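Local coordinates for protein fervidolysin (Fervidobacterium pennivorans, PDB 1R6V) that degrades keratin into peptides as a calcium-binding, subtilisin-like serine protease, which lets its bacterium grow on native feathers, at residues A[187-190]-A[191-194]; A[281-284]-A[285-289]; A[368-371]-A[372-376]; A[400-403]-A[404-407]. The protein carries 1 engineered substitution. All blocks are in the same frame, centred on the assembly; numbering follows the deposited sequence.

Contact 1: A[187-190]-A[191-194]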
loop_
_atom_site.group_PDB
_atom_site.type_symbol
_atom_site.label_atom_id
_atom_site.label_comp_id
_atom_site.label_asym_id
_atom_site.label_seq_id
_atom_site.Cartn_x
_atom_site.Cartn_y
_atom_site.Cartn_z
ATOM N N GLU A 187 10.891 -20.933 -10.827
ATOM C CA GLU A 187 10.521 -20.486 -12.160
ATOM C C GLU A 187 9.468 -21.464 -12.677
ATOM O O GLU A 187 9.593 -22.676 -12.474
ATOM C CB GLU A 187 11.760 -20.510 -13.061
ATOM C CG GLU A 187 12.126 -19.175 -13.661
ATOM C CD GLU A 187 11.611 -19.026 -15.081
ATOM O OE1 GLU A 187 10.374 -18.966 -15.273
ATOM O OE2 GLU A 187 12.452 -18.980 -16.010
ATOM N N LEU A 188 8.426 -20.942 -13.323
ATOM C CA LEU A 188 7.348 -21.763 -13.862
ATOM C C LEU A 188 7.479 -21.849 -15.382
ATOM O O LEU A 188 7.275 -20.864 -16.091
ATOM C CB LEU A 188 5.985 -21.160 -13.481
ATOM C CG LEU A 188 5.776 -20.980 -11.971
ATOM C CD1 LEU A 188 4.531 -20.126 -11.684
ATOM C CD2 LEU A 188 5.655 -22.347 -11.331
ATOM N N PRO A 189 7.830 -23.031 -15.903
ATOM C CA PRO A 189 7.987 -23.203 -17.352
ATOM C C PRO A 189 6.745 -22.848 -18.161
ATOM O O PRO A 189 5.617 -23.036 -17.698
ATOM C CB PRO A 189 8.344 -24.686 -17.488
ATOM C CG PRO A 189 9.052 -24.982 -16.199
ATOM C CD PRO A 189 8.171 -24.275 -15.187
ATOM N N ALA A 190 6.963 -22.357 -19.378
ATOM C CA ALA A 190 5.864 -21.998 -20.260
ATOM C C ALA A 190 4.935 -23.183 -20.476
ATOM O O ALA A 190 5.355 -24.351 -20.471
ATOM C CB ALA A 190 6.403 -21.509 -21.596
ATOM N N GLY A 191 3.656 -22.875 -20.638
ATOM C CA GLY A 191 2.666 -23.901 -20.892
ATOM C C GLY A 191 2.358 -24.888 -19.787
ATOM O O GLY A 191 1.642 -25.855 -20.032
ATOM N N THR A 192 2.865 -24.663 -18.577
ATOM C CA THR A 192 2.598 -25.601 -17.498
ATOM C C THR A 192 1.468 -25.174 -16.578
ATOM O O THR A 192 1.063 -24.019 -16.576
ATOM C CB THR A 192 3.877 -25.871 -16.667
ATOM O OG1 THR A 192 4.295 -24.671 -16.009
ATOM C CG2 THR A 192 5.004 -26.337 -17.599
ATOM N N ASP A 193 0.945 -26.127 -15.816
ATOM C CA ASP A 193 -0.134 -25.870 -14.866
ATOM C C ASP A 193 0.469 -25.330 -13.563
ATOM O O ASP A 193 1.205 -26.046 -12.869
ATOM C CB ASP A 193 -0.893 -27.180 -14.616
ATOM C CG ASP A 193 -1.960 -27.056 -13.541
ATOM O OD1 ASP A 193 -2.309 -25.918 -13.155
ATOM O OD2 ASP A 193 -2.463 -28.104 -13.087
ATOM N N SER A 194 0.182 -24.067 -13.237
ATOM C CA SER A 194 0.700 -23.474 -12.002
ATOM C C SER A 194 -0.452 -23.036 -11.109
ATOM O O SER A 194 -0.272 -22.196 -10.239
ATOM C CB SER A 194 1.610 -22.269 -12.310
ATOM O OG SER A 194 0.923 -21.279 -13.059
#
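The hydroxyl of Thr192 and the carbonyl of Pro189 meet across a type II beta turn that runs from Pro189 to Thr192. Thr192 OG1 donates to Pro189 O at 2.7 Å, approaching at a C=O...O angle of 141° and tilted 18° from the carbonyl plane. The same oxygen receives the turn's own backbone bond from Thr192 N, weak at 3.3 Å, so one carbonyl is gripped twice by one residue. With chi1 at 65°, OG1 sits between the backbone N and the carbonyl carbon of its own residue, which aims it back over the turn and lays CG2 against Pro189 CB at 3.7 Å. Gly191, with positive phi, supplies the left-handed backbone of the third position; a CB there would clash with Ala190 O. One step outward, Leu188 CD1 packs on Ser194 CB at 3.7 Å, and these buried side chains rest on Val230 and Pro228 of strand 225-230. Ser194 OG turns to Val165 N, while backbone bonds to Val176 and Gly167 hold Gly191 and Thr192. Because the main-chain bond is weak and the hydroxyl bond short, closure of the turn after strand 186-188 probably leans heavily on the threonine side chain.

Contact 2: A[281-284]-A[285-289]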
loop_
_atom_site.group_PDB
_atom_site.type_symbol
_atom_site.label_atom_id
_atom_site.label_comp_id
_atom_site.label_asym_id
_atom_site.label_seq_id
_atom_site.Cartn_x
_atom_site.Cartn_y
_atom_site.Cartn_z
ATOM N N PHE A 281 4.896 -1.437 -6.204
ATOM C CA PHE A 281 3.995 -0.891 -7.204
ATOM C C PHE A 281 4.621 0.293 -7.909
ATOM O O PHE A 281 4.490 0.427 -9.130
ATOM C CB PHE A 281 2.664 -0.484 -6.574
ATOM C CG PHE A 281 1.618 -1.542 -6.688
ATOM C CD1 PHE A 281 1.758 -2.759 -6.022
ATOM C CD2 PHE A 281 0.522 -1.351 -7.517
ATOM C CE1 PHE A 281 0.809 -3.794 -6.189
ATOM C CE2 PHE A 281 -0.438 -2.375 -7.696
ATOM C CZ PHE A 281 -0.290 -3.592 -7.033
ATOM N N ASP A 282 5.316 1.137 -7.153
ATOM C CA ASP A 282 5.957 2.315 -7.736
ATOM C C ASP A 282 7.134 1.905 -8.628
ATOM O O ASP A 282 7.423 2.560 -9.627
ATOM C CB ASP A 282 6.402 3.278 -6.623
ATOM C CG ASP A 282 5.219 3.937 -5.905
ATOM O OD1 ASP A 282 4.063 3.754 -6.370
ATOM O OD2 ASP A 282 5.448 4.632 -4.885
ATOM N N TYR A 283 7.815 0.817 -8.257
ATOM C CA TYR A 283 8.926 0.286 -9.050
ATOM C C TYR A 283 8.389 -0.142 -10.416
ATOM O O TYR A 283 8.945 0.172 -11.469
ATOM C CB TYR A 283 9.510 -0.949 -8.369
ATOM C CG TYR A 283 10.640 -1.641 -9.108
ATOM C CD1 TYR A 283 11.963 -1.237 -8.926
ATOM C CD2 TYR A 283 10.395 -2.750 -9.927
ATOM C CE1 TYR A 283 13.014 -1.931 -9.532
ATOM C CE2 TYR A 283 11.433 -3.446 -10.536
ATOM C CZ TYR A 283 12.741 -3.031 -10.331
ATOM O OH TYR A 283 13.782 -3.707 -10.919
ATOM N N ALA A 284 7.295 -0.894 -10.395
ATOM C CA ALA A 284 6.731 -1.342 -11.643
ATOM C C ALA A 284 6.296 -0.146 -12.512
ATOM O O ALA A 284 6.595 -0.100 -13.707
ATOM C CB ALA A 284 5.528 -2.278 -11.359
ATOM N N MET A 285 5.598 0.819 -11.924
ATOM C CA MET A 285 5.127 1.967 -12.710
ATOM C C MET A 285 6.289 2.823 -13.241
ATOM O O MET A 285 6.210 3.377 -14.350
ATOM C CB MET A 285 4.131 2.811 -11.890
ATOM C CG MET A 285 2.806 2.065 -11.641
ATOM S SD MET A 285 1.429 3.032 -10.919
ATOM C CE MET A 285 1.908 3.100 -9.127
ATOM N N GLU A 286 7.363 2.904 -12.465
ATOM C CA GLU A 286 8.537 3.674 -12.885
ATOM C C GLU A 286 9.191 2.999 -14.084
ATOM O O GLU A 286 9.877 3.646 -14.877
ATOM C CB GLU A 286 9.531 3.818 -11.723
ATOM C CG GLU A 286 9.214 5.008 -10.821
ATOM C CD GLU A 286 10.001 5.024 -9.520
ATOM O OE1 GLU A 286 11.135 4.496 -9.494
ATOM O OE2 GLU A 286 9.481 5.583 -8.523
ATOM N N HIS A 287 8.977 1.695 -14.218
ATOM C CA HIS A 287 9.500 0.940 -15.343
ATOM C C HIS A 287 8.465 0.923 -16.472
ATOM O O HIS A 287 8.613 0.202 -17.458
ATOM C CB HIS A 287 9.860 -0.491 -14.917
ATOM C CG HIS A 287 11.140 -0.583 -14.148
ATOM N ND1 HIS A 287 12.351 -0.850 -14.752
ATOM C CD2 HIS A 287 11.410 -0.379 -12.839
ATOM C CE1 HIS A 287 13.312 -0.803 -13.847
ATOM N NE2 HIS A 287 12.768 -0.518 -12.679
ATOM N N GLY A 288 7.413 1.727 -16.307
ATOM C CA GLY A 288 6.375 1.841 -17.317
ATOM C C GLY A 288 5.301 0.775 -17.330
ATOM O O GLY A 288 4.571 0.672 -18.313
ATOM N N VAL A 289 5.186 -0.009 -16.262
ATOM C CA VAL A 289 4.172 -1.060 -16.229
ATOM C C VAL A 289 2.871 -0.527 -15.657
ATOM O O VAL A 289 2.867 0.187 -14.645
ATOM C CB VAL A 289 4.599 -2.281 -15.378
ATOM C CG1 VAL A 289 6.039 -2.710 -15.702
ATOM C CG2 VAL A 289 4.434 -1.970 -13.935
#
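Tyr283 and His287 are brought together by unlike first torsions: Tyr283 holds CG anti to its N (chi1 178°), whereas His287 holds CG anti to its carbonyl carbon (chi1 -77°). One turn apart, with His287 just past the helix end, the rings then meet obliquely, with centroids 4.3 Å apart and planes at 44°. His287 NE2 lies over one face of the tyrosine, displaced toward the rim, and is 3.4 Å from Tyr283 CZ. The phenol oxygen is held by Asp258. On another side of the helix, Met285 bends at its last torsion and brings CE to 3.6 Å from Asp282 OD1, the carboxylate whose OD2 makes a salt bridge to Lys278. Regular helical bonds, such as Met285 N to Phe281 O at 3.0 Å, run through this turn. They give way to a Schellman motif: Val289 N reaches back to Ala284 O at 2.9 Å, Gly288 N bonds Met285 O at 2.8 Å, and Gly288, with positive phi, is the C-prime residue. The place of Ala284 O is less certain in the model. The motif ends helix 275-286 and turns the chain into strand 290-294, within a beta-alpha-beta unit begun by strand 263-269. Phe281 and Ala284 pack on Met291 of that following strand, Tyr283 and His287 on Thr257 of helix 246-258, and Met285 on Pro491 and His492 of strand 487-494.

Contact 3: A[368-371]-A[372-376]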
loop_
_atom_site.group_PDB
_atom_site.type_symbol
_atom_site.label_atom_id
_atom_site.label_comp_id
_atom_site.label_asym_id
_atom_site.label_seq_id
_atom_site.Cartn_x
_atom_site.Cartn_y
_atom_site.Cartn_z
ATOM N N ALA A 368 -18.166 -26.768 -25.526
ATOM C CA ALA A 368 -16.819 -26.647 -26.104
ATOM C C ALA A 368 -16.450 -27.971 -26.779
ATOM O O ALA A 368 -16.896 -29.035 -26.351
ATOM C CB ALA A 368 -15.793 -26.319 -25.007
ATOM N N THR A 369 -15.636 -27.918 -27.826
ATOM C CA THR A 369 -15.264 -29.155 -28.504
ATOM C C THR A 369 -13.761 -29.408 -28.449
ATOM O O THR A 369 -13.224 -30.182 -29.240
ATOM C CB THR A 369 -15.724 -29.152 -29.983
ATOM O OG1 THR A 369 -15.066 -28.100 -30.693
ATOM C CG2 THR A 369 -17.226 -28.952 -30.076
ATOM N N ASN A 370 -13.086 -28.771 -27.498
ATOM C CA ASN A 370 -11.642 -28.925 -27.374
ATOM C C ASN A 370 -11.232 -29.699 -26.135
ATOM O O ASN A 370 -10.044 -29.787 -25.818
ATOM C CB ASN A 370 -10.971 -27.550 -27.368
ATOM C CG ASN A 370 -11.510 -26.647 -26.284
ATOM O OD1 ASN A 370 -12.340 -27.059 -25.472
ATOM N ND2 ASN A 370 -11.044 -25.401 -26.264
ATOM N N GLY A 371 -12.217 -30.266 -25.447
ATOM C CA GLY A 371 -11.951 -31.024 -24.241
ATOM C C GLY A 371 -11.635 -30.148 -23.041
ATOM O O GLY A 371 -11.298 -30.654 -21.975
ATOM N N GLY A 372 -11.744 -28.832 -23.209
ATOM C CA GLY A 372 -11.454 -27.933 -22.100
ATOM C C GLY A 372 -12.609 -27.694 -21.134
ATOM O O GLY A 372 -13.770 -27.946 -21.458
ATOM N N THR A 373 -12.274 -27.197 -19.945
ATOM C CA THR A 373 -13.254 -26.903 -18.898
ATOM C C THR A 373 -13.479 -25.405 -18.774
ATOM O O THR A 373 -12.531 -24.631 -18.812
ATOM C CB THR A 373 -12.781 -27.446 -17.550
ATOM O OG1 THR A 373 -11.394 -27.106 -17.362
ATOM C CG2 THR A 373 -12.930 -28.979 -17.518
ATOM N N TYR A 374 -14.736 -25.008 -18.608
ATOM C CA TYR A 374 -15.090 -23.594 -18.515
ATOM C C TYR A 374 -16.127 -23.377 -17.439
ATOM O O TYR A 374 -16.791 -24.317 -17.019
ATOM C CB TYR A 374 -15.711 -23.122 -19.835
ATOM C CG TYR A 374 -14.792 -23.249 -21.017
ATOM C CD1 TYR A 374 -14.591 -24.476 -21.649
ATOM C CD2 TYR A 374 -14.069 -22.142 -21.464
ATOM C CE1 TYR A 374 -13.682 -24.601 -22.690
ATOM C CE2 TYR A 374 -13.163 -22.251 -22.498
ATOM C CZ TYR A 374 -12.966 -23.480 -23.106
ATOM O OH TYR A 374 -12.032 -23.584 -24.101
ATOM N N ASP A 375 -16.267 -22.133 -17.001
ATOM C CA ASP A 375 -17.294 -21.810 -16.021
ATOM C C ASP A 375 -17.622 -20.337 -16.113
ATOM O O ASP A 375 -16.831 -19.532 -16.626
ATOM C CB ASP A 375 -16.866 -22.152 -14.577
ATOM C CG ASP A 375 -18.049 -22.600 -13.715
ATOM O OD1 ASP A 375 -19.206 -22.342 -14.130
ATOM O OD2 ASP A 375 -17.818 -23.199 -12.630
ATOM N N TYR A 376 -18.795 -19.995 -15.606
ATOM C CA TYR A 376 -19.284 -18.622 -15.599
ATOM C C TYR A 376 -19.089 -18.036 -14.201
ATOM O O TYR A 376 -19.613 -18.567 -13.226
ATOM C CB TYR A 376 -20.781 -18.566 -15.940
ATOM C CG TYR A 376 -21.159 -19.185 -17.265
ATOM C CD1 TYR A 376 -21.307 -20.561 -17.376
ATOM C CD2 TYR A 376 -21.371 -18.402 -18.399
ATOM C CE1 TYR A 376 -21.657 -21.153 -18.571
ATOM C CE2 TYR A 376 -21.725 -18.998 -19.621
ATOM C CZ TYR A 376 -21.862 -20.377 -19.684
ATOM O OH TYR A 376 -22.188 -21.008 -20.859
#
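The Asn370 amide and the Tyr374 phenol come from opposite directions and meet at an Asx turn leading into strand 374-378, the middle strand of a three-stranded antiparallel sheet beside the calcium site. Asn370 has chi1 56°, which sets CG between its backbone N and carbonyl carbon and turns the amide back to the N-H of Gly372. The amide uses both ends. ND2 donates to Tyr374 OH at 3.0 Å, almost straight at 176° and in the amide plane; OD1 accepts from Gly372 N at 2.9 Å, closing the Asx turn, with that donor well above the carbonyl plane. Amide and phenol ring lie nearly coplanar, 5° apart, so OD1 comes to the ring's edge. Tyr374 carries CG anti to its carbonyl carbon, which sends the ring back alongside the turn. Its hydroxyl also bonds OD2 of Asp171, a calcium ligand, making Asn370 a probable outer-shell support for that residue. An alanine at Asn370 is likely to leave Gly372 N without its acceptor and the phenol without its amide donor, with Asp171 still bonded to it. His169 meets the Tyr374 ring edge-to-face. Obliquely to that ring sits the methyl of Ala368, its CB 3.6 Å from Tyr374 CE1.

Contact 4: A[400-403]-A[404-407]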
loop_
_atom_site.group_PDB
_atom_site.type_symbol
_atom_site.label_atom_id
_atom_site.label_comp_id
_atom_site.label_asym_id
_atom_site.label_seq_id
_atom_site.Cartn_x
_atom_site.Cartn_y
_atom_site.Cartn_z
ATOM N N ASN A 400 4.735 3.802 -26.815
ATOM C CA ASN A 400 5.418 4.754 -25.952
ATOM C C ASN A 400 4.558 5.331 -24.828
ATOM O O ASN A 400 4.992 6.238 -24.115
ATOM C CB ASN A 400 6.015 5.902 -26.780
ATOM C CG ASN A 400 7.059 5.424 -27.773
ATOM O OD1 ASN A 400 7.763 4.446 -27.527
ATOM N ND2 ASN A 400 7.173 6.125 -28.895
ATOM N N ALA A 401 3.356 4.800 -24.637
ATOM C CA ALA A 401 2.497 5.341 -23.586
ATOM C C ALA A 401 3.031 5.182 -22.174
ATOM O O ALA A 401 3.606 4.155 -21.821
ATOM C CB ALA A 401 1.098 4.718 -23.664
ATOM N N LYS A 402 2.818 6.217 -21.371
ATOM C CA LYS A 402 3.213 6.186 -19.964
ATOM C C LYS A 402 1.957 5.688 -19.268
ATOM O O LYS A 402 0.859 5.830 -19.802
ATOM C CB LYS A 402 3.578 7.589 -19.486
ATOM C CG LYS A 402 4.844 8.094 -20.148
ATOM C CD LYS A 402 5.148 9.526 -19.793
ATOM C CE LYS A 402 6.519 9.919 -20.325
ATOM N NZ LYS A 402 6.649 9.659 -21.793
ATOM N N PRO A 403 2.093 5.090 -18.075
ATOM C CA PRO A 403 0.892 4.602 -17.396
ATOM C C PRO A 403 -0.264 5.590 -17.242
ATOM O O PRO A 403 -1.422 5.224 -17.463
ATOM C CB PRO A 403 1.445 4.081 -16.065
ATOM C CG PRO A 403 2.781 3.499 -16.517
ATOM C CD PRO A 403 3.317 4.622 -17.394
ATOM N N TRP A 404 0.022 6.839 -16.889
ATOM C CA TRP A 404 -1.072 7.790 -16.736
ATOM C C TRP A 404 -1.788 8.031 -18.067
ATOM O O TRP A 404 -2.995 8.274 -18.094
ATOM C CB TRP A 404 -0.590 9.121 -16.141
ATOM C CG TRP A 404 0.209 10.032 -17.054
ATOM C CD1 TRP A 404 1.563 10.223 -17.039
ATOM C CD2 TRP A 404 -0.310 10.947 -18.031
ATOM N NE1 TRP A 404 1.917 11.203 -17.940
ATOM C CE2 TRP A 404 0.787 11.662 -18.557
ATOM C CE3 TRP A 404 -1.597 11.230 -18.511
ATOM C CZ2 TRP A 404 0.634 12.645 -19.540
ATOM C CZ3 TRP A 404 -1.744 12.200 -19.486
ATOM C CH2 TRP A 404 -0.635 12.898 -19.989
ATOM N N GLN A 405 -1.054 7.941 -19.172
ATOM C CA GLN A 405 -1.680 8.158 -20.469
ATOM C C GLN A 405 -2.658 7.038 -20.794
ATOM O O GLN A 405 -3.722 7.275 -21.363
ATOM C CB GLN A 405 -0.621 8.252 -21.565
ATOM C CG GLN A 405 0.263 9.482 -21.465
ATOM C CD GLN A 405 1.299 9.533 -22.588
ATOM O OE1 GLN A 405 2.219 8.722 -22.639
ATOM N NE2 GLN A 405 1.142 10.488 -23.491
ATOM N N ILE A 406 -2.290 5.814 -20.442
ATOM C CA ILE A 406 -3.179 4.688 -20.685
ATOM C C ILE A 406 -4.427 4.858 -19.834
ATOM O O ILE A 406 -5.552 4.696 -20.329
ATOM C CB ILE A 406 -2.491 3.341 -20.345
ATOM C CG1 ILE A 406 -1.374 3.059 -21.362
ATOM C CG2 ILE A 406 -3.548 2.202 -20.312
ATOM C CD1 ILE A 406 -1.874 2.857 -22.807
ATOM N N ARG A 407 -4.256 5.192 -18.550
ATOM C CA ARG A 407 -5.426 5.357 -17.711
ATOM C C ARG A 407 -6.311 6.488 -18.223
ATOM O O ARG A 407 -7.522 6.322 -18.317
ATOM C CB ARG A 407 -5.051 5.633 -16.253
ATOM C CG ARG A 407 -6.273 5.793 -15.343
ATOM C CD ARG A 407 -5.855 5.939 -13.882
ATOM N NE ARG A 407 -4.951 7.069 -13.668
ATOM C CZ ARG A 407 -5.327 8.343 -13.681
ATOM N NH1 ARG A 407 -6.605 8.662 -13.890
ATOM N NH2 ARG A 407 -4.423 9.296 -13.498
HETATM O O HOH W 1 4.573 8.736 -24.001
#
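Gln405, in the first turn of helix 403-413, reaches back to Lys402, and each part of its side chain meets something. CB lies 3.3 Å from Lys402 O. CG, anti to the Gln405 carbonyl carbon (chi1 -67°), stands 3.5 Å above the centre of the Trp404 ring, and the chain extends beyond it, with CD 3.8 Å from Lys402 N. At the tip, OE1 accepts from Lys402 N at 2.9 Å, in the carbonyl plane and on a lone pair, while NE2 turns to Pro442 O. Since Lys402 is the N-cap residue, the amide oxygen answers the N-cap's own N-H from inside the helix: one half of a capping box, its reciprocal bond being absent because the N-cap is a lysine. A water extends the arrangement: it donates to OE1 at 2.7 Å and to Asn400 O, and accepts from Lys402 NZ at 3.2 Å. An alanine in place of Gln405 would probably leave Lys402 N without its acceptor and the water without one of its anchors. Lys402 O takes Ile406 N at 3.2 Å, nearly head-on to the carbonyl. Ala401 CB meets Ile406 CD1 at 3.6 Å, a hydrophobic staple, and Ile406 continues onto helix 380-397. OE1 thus receives two donors, one from backbone and one from water, and the lysine ammonium would probably make that water a stronger donor to OE1 and Asn400 O.

Overall arrangement
All four contacts lie in the peptidase S8 region and follow one another along the chain. Contacts 2 and 4 touch: Pro403 CG at the start of one helix packs on Gly288 O and Val289 O, each at 3.8 Å, where the other helix ends, and both contacts reach strand 487-494 through His492. Contacts 1 and 3 lie about 20 Å apart between centres, on the same side of the chain's centre. Contact 1 lies near the probable charge-relay Asp162, about 9 Å from the Ser194 side chain to that of Asp162. Contact 3 lies beside the metal, the Asn370 side chain about 6 Å from the calcium, and probably helps position its ligand Asp171. Contact 4 lies away from either site.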